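Local atomic coordinates of phenylacetaldehyde dehydrogenase (Burkholderia cenocepacia, PDB entry 4O5H), a protein that probably catalyses the NAD+-dependent oxidation of phenylacetaldehyde to phenylacetate, as a member of the aldehyde dehydrogenase family. Residues S249-I257 / I269-M277; R279-K287 / K484-L492. All coordinates share one frame; numbering follows the deposited sequence. Where two conformers were deposited one is given.

How the contacts relate
Along the chain, contact 1 comes first: helix 241-250 ends, a turn leads into strand 256-260, and helix 263-275 folds back over both, closing a short loop with only 11 residues between 249-257 and 269-277. After that helix the chain enters strand 279-283, which opens contact 2. This second loop is long: 196 residues intervene before 484-492 returns to pair with 279-287. The two contacts follow in series, neither enclosing nor crossing the other. They meet in one sheet, where the backbones of Ile257 and Ser281 are probably hydrogen-bonded and Ile257 packs on Met280. Contact 1 lays a helix against the sheet; contact 2 adds an antiparallel strand. Both also touch the second subunit.

Contact 1: residues S249-I257 / I269-M277; sequences SRDPRIDKI and IGHAALDNM
Ile269, on the helix of the beta-alpha-beta unit formed by strand 256-260, helix 263-275 and strand 279-283, sits between the preceding helix and the sheet. In one of its two deposited conformers CD1 lies 3.6 Å from CB of Ser249, and CG2 meets CG1 of Ile257 at 3.9 Å, the two isoleucine side chains crossing at about a right angle. One turn on, the methyl of Ala272 faces Ser249 and the CG of Arg250; the hydroxyl of Ser249 bonds back to Ala246 O and the guanidinium of Arg250 reaches Glu67. The CB of Ala273 touches CG2 of Ile257, 3.8 Å away, where the helix rests on the strand. Just past the helix, Asn276 supplies the direct polar link. With CG anti to its carbonyl carbon (chi1 -61°), its ND2 donates to Arg250 O at 2.9 Å, coming from above that carbonyl's plane with a bent N-H...O angle of 135°. Close to the amide plane a water accepts from ND2 at 3.1 Å and donates to Ser249 O and Asp251 O. The other branch, OD1, lies against CB of Pro252. Met277, at positive phi, ends the helix in a Schellman motif, its N bonded to Leu274 O at 2.9 Å.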
# COMPACT_ATOMS: atom_id res chain seq x y z
N SER A 249 15.15 6.02 -3.55
CA SER A 249 14.32 4.83 -3.36
C SER A 249 14.94 3.74 -2.50
O SER A 249 14.22 3.04 -1.77
CB SER A 249 13.87 4.22 -4.71
OG SER A 249 14.94 3.58 -5.39
N ARG A 250 16.27 3.61 -2.54
CA ARG A 250 16.98 2.56 -1.81
C ARG A 250 17.40 2.96 -0.39
O ARG A 250 17.94 2.14 0.35
CB ARG A 250 18.30 2.20 -2.52
CG ARG A 250 18.23 1.69 -3.92
CD ARG A 250 19.62 1.14 -4.33
NE ARG A 250 20.67 2.18 -4.26
CZ ARG A 250 21.03 2.98 -5.28
NH1 ARG A 250 20.43 2.86 -6.46
NH2 ARG A 250 21.98 3.89 -5.13
N ASP A 251 17.21 4.22 -0.01
CA ASP A 251 17.72 4.67 1.26
C ASP A 251 16.87 4.06 2.37
O ASP A 251 15.68 4.24 2.39
CB ASP A 251 17.74 6.20 1.35
CG ASP A 251 18.63 6.70 2.45
OD1 ASP A 251 18.48 6.28 3.60
OD2 ASP A 251 19.52 7.56 2.17
N PRO A 252 17.51 3.33 3.32
CA PRO A 252 16.68 2.68 4.34
C PRO A 252 16.17 3.65 5.37
O PRO A 252 15.40 3.28 6.23
CB PRO A 252 17.63 1.63 4.97
CG PRO A 252 19.02 2.19 4.71
CD PRO A 252 18.91 2.86 3.36
N ARG A 253 16.60 4.91 5.32
CA ARG A 253 16.17 5.91 6.31
C ARG A 253 14.93 6.69 5.92
O ARG A 253 14.44 7.50 6.72
CB ARG A 253 17.31 6.87 6.68
CG ARG A 253 18.56 6.19 7.16
CD ARG A 253 19.74 7.15 7.14
NE ARG A 253 20.00 7.61 5.75
CZ ARG A 253 20.87 8.60 5.45
NH1 ARG A 253 21.53 9.26 6.42
NH2 ARG A 253 21.06 8.95 4.19
N ILE A 254 14.42 6.50 4.69
CA ILE A 254 13.07 6.94 4.39
C ILE A 254 12.07 5.91 4.90
O ILE A 254 12.39 4.74 5.06
CB ILE A 254 12.85 7.28 2.90
CG1 ILE A 254 12.92 6.06 2.00
CG2 ILE A 254 13.84 8.32 2.45
CD1 ILE A 254 12.31 6.29 0.64
N ASP A 255 10.86 6.36 5.19
CA ASP A 255 9.78 5.51 5.68
C ASP A 255 8.72 5.23 4.61
O ASP A 255 8.04 4.20 4.64
CB ASP A 255 9.15 6.20 6.88
CG ASP A 255 10.16 6.39 7.99
OD1 ASP A 255 10.75 5.37 8.43
OD2 ASP A 255 10.41 7.54 8.38
N LYS A 256 8.63 6.11 3.63
CA LYS A 256 7.69 5.95 2.57
C LYS A 256 8.24 6.52 1.27
O LYS A 256 8.90 7.55 1.28
CB LYS A 256 6.39 6.66 2.89
CG LYS A 256 5.36 6.48 1.79
CD LYS A 256 4.00 7.07 2.13
CE LYS A 256 2.95 6.71 1.03
NZ LYS A 256 2.10 5.54 1.47
N ILE A 257 7.96 5.82 0.18
CA ILE A 257 8.30 6.34 -1.16
C ILE A 257 7.00 6.62 -1.88
O ILE A 257 6.05 5.83 -1.85
CB ILE A 257 9.25 5.39 -1.94
CG1 ILE A 257 9.80 6.07 -3.19
CG2 ILE A 257 8.58 4.11 -2.36
CD1 ILE A 257 10.94 7.02 -2.86
N ILE A 269 11.38 0.92 -8.51
CA ILE A 269 11.28 1.71 -7.30
C ILE A 269 10.71 0.86 -6.18
O ILE A 269 11.23 0.85 -5.07
CB ILE A 269 10.41 2.97 -7.54
CG1 ILE A 269 11.10 3.95 -8.51
CG2 ILE A 269 10.09 3.67 -6.24
CD1 ILE A 269 12.26 4.75 -7.92
N GLY A 270 9.63 0.14 -6.47
CA GLY A 270 8.99 -0.66 -5.47
C GLY A 270 9.84 -1.80 -4.96
O GLY A 270 9.82 -2.11 -3.77
N HIS A 271 10.59 -2.44 -5.85
CA HIS A 271 11.48 -3.51 -5.42
C HIS A 271 12.58 -2.96 -4.48
O HIS A 271 12.90 -3.57 -3.46
CB HIS A 271 12.16 -4.24 -6.60
CG HIS A 271 11.25 -5.10 -7.41
ND1 HIS A 271 10.64 -6.24 -6.92
CD2 HIS A 271 10.85 -5.01 -8.71
CE1 HIS A 271 9.88 -6.78 -7.84
NE2 HIS A 271 10.01 -6.06 -8.95
N ALA A 272 13.09 -1.77 -4.77
CA ALA A 272 14.05 -1.13 -3.88
C ALA A 272 13.39 -0.83 -2.52
O ALA A 272 13.99 -1.07 -1.46
CB ALA A 272 14.60 0.15 -4.50
N ALA A 273 12.19 -0.29 -2.56
CA ALA A 273 11.47 0.02 -1.33
C ALA A 273 11.23 -1.23 -0.48
O ALA A 273 11.46 -1.22 0.75
CB ALA A 273 10.13 0.66 -1.67
N LEU A 274 10.76 -2.28 -1.12
CA LEU A 274 10.42 -3.49 -0.41
C LEU A 274 11.59 -4.06 0.36
O LEU A 274 11.41 -4.61 1.44
CB LEU A 274 9.96 -4.56 -1.36
CG LEU A 274 8.51 -4.91 -1.35
CD1 LEU A 274 8.36 -6.13 -2.25
CD2 LEU A 274 8.01 -5.27 0.07
N ASP A 275 12.78 -3.96 -0.20
CA ASP A 275 13.93 -4.53 0.48
C ASP A 275 14.22 -3.87 1.81
O ASP A 275 14.83 -4.50 2.64
CB ASP A 275 15.13 -4.52 -0.44
CG ASP A 275 15.04 -5.66 -1.49
OD1 ASP A 275 14.44 -6.74 -1.18
OD2 ASP A 275 15.57 -5.45 -2.57
N ASN A 276 13.73 -2.65 2.00
CA ASN A 276 13.79 -1.97 3.29
C ASN A 276 12.46 -1.92 4.03
O ASN A 276 12.33 -1.23 5.05
CB ASN A 276 14.25 -0.51 3.07
CG ASN A 276 15.63 -0.44 2.45
OD1 ASN A 276 16.49 -1.17 2.86
ND2 ASN A 276 15.83 0.43 1.49
N MET A 277 11.46 -2.63 3.52
CA MET A 277 10.08 -2.53 4.04
C MET A 277 9.60 -1.08 4.12
O MET A 277 8.84 -0.70 5.03
CB MET A 277 9.94 -3.27 5.36
CG MET A 277 8.56 -3.86 5.63
SD MET A 277 7.80 -4.80 4.28
CE MET A 277 8.99 -6.02 3.97
O HOH W 1 13.80 2.64 0.86
O HOH W 2 14.36 0.69 6.39
O HOH W 3 12.13 2.02 5.11

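Contact 2: residues R279-K287 / K484-L492; sequences RMSLELGGK and KQSGFGREL
Strand 279-283, which runs into the glutamate signature of the aldehyde dehydrogenase family (Leu282 to Lys287), pairs here antiparallel with strand 487-488, Leu282 opposite Phe488. By family resemblance, Glu283 is probably the active-site glutamate of that signature. Leu282 N donates to Phe488 O at 2.9 Å, nearly straight at 171°, whereas the return bond from Phe488 N to Leu282 O is weak. Leu282 O also receives a CA-H...O contact from Gly487. Further along, Leu284 N bonds to Ser486 O at 2.8 Å, and the hydroxyl of Ser486 donates to Gly285 O, although the modelled 2.5 Å between Ser486 OG and Gly285 O is doubtfully short. Gly487 brings its bare CA within 3.7 Å of CD1 of Leu284.

Phe488 holds its CG between backbone N and carbonyl carbon (chi1 50°), which turns the ring back over strand 279-283. Its CE1 lies 3.7 Å from CG of Met280, and the Met280 carbonyl oxygen sits at the ring edge, in plane. Leu282 runs alongside, pointing the same way as the ring and bringing CD1 to 3.8 Å from CZ. On the opposite face of the sheet, the bent chain of Glu283 brings OE1 to 3.4 Å from OE2 of Glu491, their carboxylate planes 44° apart; these two acceptors come close without a hydrogen bond. Glu491 OE2 has its salt-bridge partner in Lys194.

Strand 256-260 flanks strand 279-283 on its other edge, helix 263-275 packs against Met280 and Leu284, helix 187-201 lies against Glu491, and Met277 of the second subunit packs on Phe488.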
# COMPACT_ATOMS: atom_id res chain seq x y z
N ARG A 279 7.17 1.85 2.91
CA ARG A 279 5.83 1.88 2.44
C ARG A 279 5.85 2.53 1.08
O ARG A 279 6.73 3.33 0.80
CB ARG A 279 4.91 2.71 3.35
CG ARG A 279 4.60 2.05 4.69
CD ARG A 279 5.67 2.16 5.75
NE ARG A 279 5.11 1.49 6.94
CZ ARG A 279 5.51 0.32 7.44
NH1 ARG A 279 6.55 -0.37 6.94
NH2 ARG A 279 4.80 -0.19 8.47
N MET A 280 4.89 2.22 0.24
CA MET A 280 4.93 2.76 -1.10
C MET A 280 3.57 3.13 -1.66
O MET A 280 2.57 2.50 -1.37
CB MET A 280 5.72 1.82 -2.03
CG MET A 280 5.05 0.54 -2.37
SD MET A 280 6.23 -0.75 -2.96
CE MET A 280 6.48 -1.66 -1.49
N SER A 281 3.56 4.23 -2.41
CA SER A 281 2.41 4.68 -3.16
C SER A 281 2.90 4.85 -4.59
O SER A 281 3.94 5.52 -4.80
CB SER A 281 1.92 6.03 -2.58
OG SER A 281 0.85 6.53 -3.35
N LEU A 282 2.18 4.26 -5.55
CA LEU A 282 2.64 4.20 -6.94
C LEU A 282 1.53 4.56 -7.91
O LEU A 282 0.51 3.87 -7.97
CB LEU A 282 3.17 2.80 -7.27
CG LEU A 282 4.23 2.20 -6.37
CD1 LEU A 282 4.48 0.74 -6.73
CD2 LEU A 282 5.56 2.97 -6.43
N GLU A 283 1.71 5.68 -8.60
CA GLU A 283 0.76 6.13 -9.60
C GLU A 283 1.46 5.99 -10.94
O GLU A 283 2.42 6.71 -11.23
CB GLU A 283 0.32 7.58 -9.34
CG GLU A 283 -0.64 7.76 -8.18
CD GLU A 283 0.04 7.57 -6.80
OE1 GLU A 283 1.11 8.21 -6.57
OE2 GLU A 283 -0.51 6.78 -5.93
N LEU A 284 1.01 5.02 -11.75
CA LEU A 284 1.84 4.53 -12.82
C LEU A 284 1.18 4.76 -14.19
O LEU A 284 0.55 5.80 -14.40
CB LEU A 284 2.19 3.06 -12.59
CG LEU A 284 2.75 2.74 -11.21
CD1 LEU A 284 3.03 1.26 -11.08
CD2 LEU A 284 4.03 3.52 -10.95
N GLY A 285 1.38 3.85 -15.14
CA GLY A 285 0.95 4.10 -16.48
C GLY A 285 -0.56 4.01 -16.69
O GLY A 285 -1.31 3.58 -15.81
N GLY A 286 -0.99 4.44 -17.86
CA GLY A 286 -2.40 4.37 -18.23
C GLY A 286 -2.60 4.25 -19.72
O GLY A 286 -1.72 4.63 -20.52
N LYS A 287 -3.77 3.75 -20.07
CA LYS A 287 -4.26 3.73 -21.44
C LYS A 287 -5.78 3.85 -21.34
O LYS A 287 -6.51 2.96 -21.71
CB LYS A 287 -3.82 2.45 -22.19
CG LYS A 287 -4.08 2.51 -23.68
CD LYS A 287 -2.94 3.21 -24.42
CE LYS A 287 -3.31 3.54 -25.84
NZ LYS A 287 -2.19 4.15 -26.58
N LYS A 484 -5.08 -2.19 -11.12
CA LYS A 484 -4.34 -3.08 -12.03
C LYS A 484 -2.86 -2.61 -12.17
O LYS A 484 -2.21 -2.28 -11.15
CB LYS A 484 -5.10 -3.19 -13.35
CG LYS A 484 -6.49 -3.81 -13.20
CD LYS A 484 -7.42 -3.62 -14.43
CE LYS A 484 -6.82 -4.12 -15.73
NZ LYS A 484 -7.80 -3.99 -16.85
N GLN A 485 -2.31 -2.57 -13.37
CA GLN A 485 -0.90 -2.17 -13.51
C GLN A 485 -0.66 -0.66 -13.43
O GLN A 485 0.48 -0.21 -13.63
CB GLN A 485 -0.31 -2.65 -14.83
CG GLN A 485 -0.39 -4.12 -15.07
CD GLN A 485 0.45 -4.88 -14.12
OE1 GLN A 485 1.69 -4.84 -14.15
NE2 GLN A 485 -0.23 -5.59 -13.23
N SER A 486 -1.70 0.11 -13.16
CA SER A 486 -1.55 1.55 -12.98
C SER A 486 -1.10 1.91 -11.55
O SER A 486 -1.00 3.08 -11.21
CB SER A 486 -2.82 2.26 -13.37
OG SER A 486 -3.08 2.10 -14.75
N GLY A 487 -0.88 0.90 -10.73
CA GLY A 487 -0.30 1.10 -9.41
C GLY A 487 -1.29 0.85 -8.27
O GLY A 487 -2.29 0.13 -8.43
N PHE A 488 -0.97 1.42 -7.11
CA PHE A 488 -1.87 1.37 -5.96
C PHE A 488 -1.58 2.55 -5.05
O PHE A 488 -0.51 3.16 -5.11
CB PHE A 488 -1.77 0.02 -5.20
CG PHE A 488 -0.38 -0.39 -4.88
CD1 PHE A 488 0.33 0.22 -3.83
CD2 PHE A 488 0.23 -1.41 -5.58
CE1 PHE A 488 1.63 -0.14 -3.56
CE2 PHE A 488 1.54 -1.80 -5.26
CZ PHE A 488 2.24 -1.15 -4.26
N GLY A 489 -2.54 2.87 -4.20
CA GLY A 489 -2.47 4.10 -3.41
C GLY A 489 -3.26 5.19 -4.09
O GLY A 489 -3.56 5.09 -5.27
N ARG A 490 -3.56 6.24 -3.34
CA ARG A 490 -4.37 7.36 -3.80
C ARG A 490 -3.73 8.70 -3.48
O ARG A 490 -3.05 8.86 -2.42
CB ARG A 490 -5.75 7.28 -3.22
CG ARG A 490 -6.58 6.09 -3.67
CD ARG A 490 -6.88 6.10 -5.17
NE ARG A 490 -7.67 4.97 -5.66
CZ ARG A 490 -7.17 3.85 -6.21
NH1 ARG A 490 -5.87 3.65 -6.36
NH2 ARG A 490 -8.00 2.90 -6.61
N GLU A 491 -3.86 9.63 -4.43
CA GLU A 491 -3.51 11.02 -4.22
C GLU A 491 -4.78 11.76 -3.88
O GLU A 491 -5.84 11.35 -4.30
CB GLU A 491 -2.97 11.64 -5.50
CG GLU A 491 -1.70 11.01 -6.09
CD GLU A 491 -0.41 11.53 -5.49
OE1 GLU A 491 -0.41 11.90 -4.29
OE2 GLU A 491 0.61 11.52 -6.23
N LEU A 492 -4.65 12.88 -3.16
CA LEU A 492 -5.75 13.83 -2.89
C LEU A 492 -6.82 13.30 -1.95
O LEU A 492 -6.88 12.13 -1.63
CB LEU A 492 -6.35 14.35 -4.19
CG LEU A 492 -5.36 14.99 -5.17
CD1 LEU A 492 -6.07 15.42 -6.45
CD2 LEU A 492 -4.72 16.21 -4.54
O HOH W 4 -0.05 8.60 -1.92
O HOH W 5 -2.19 4.75 -7.60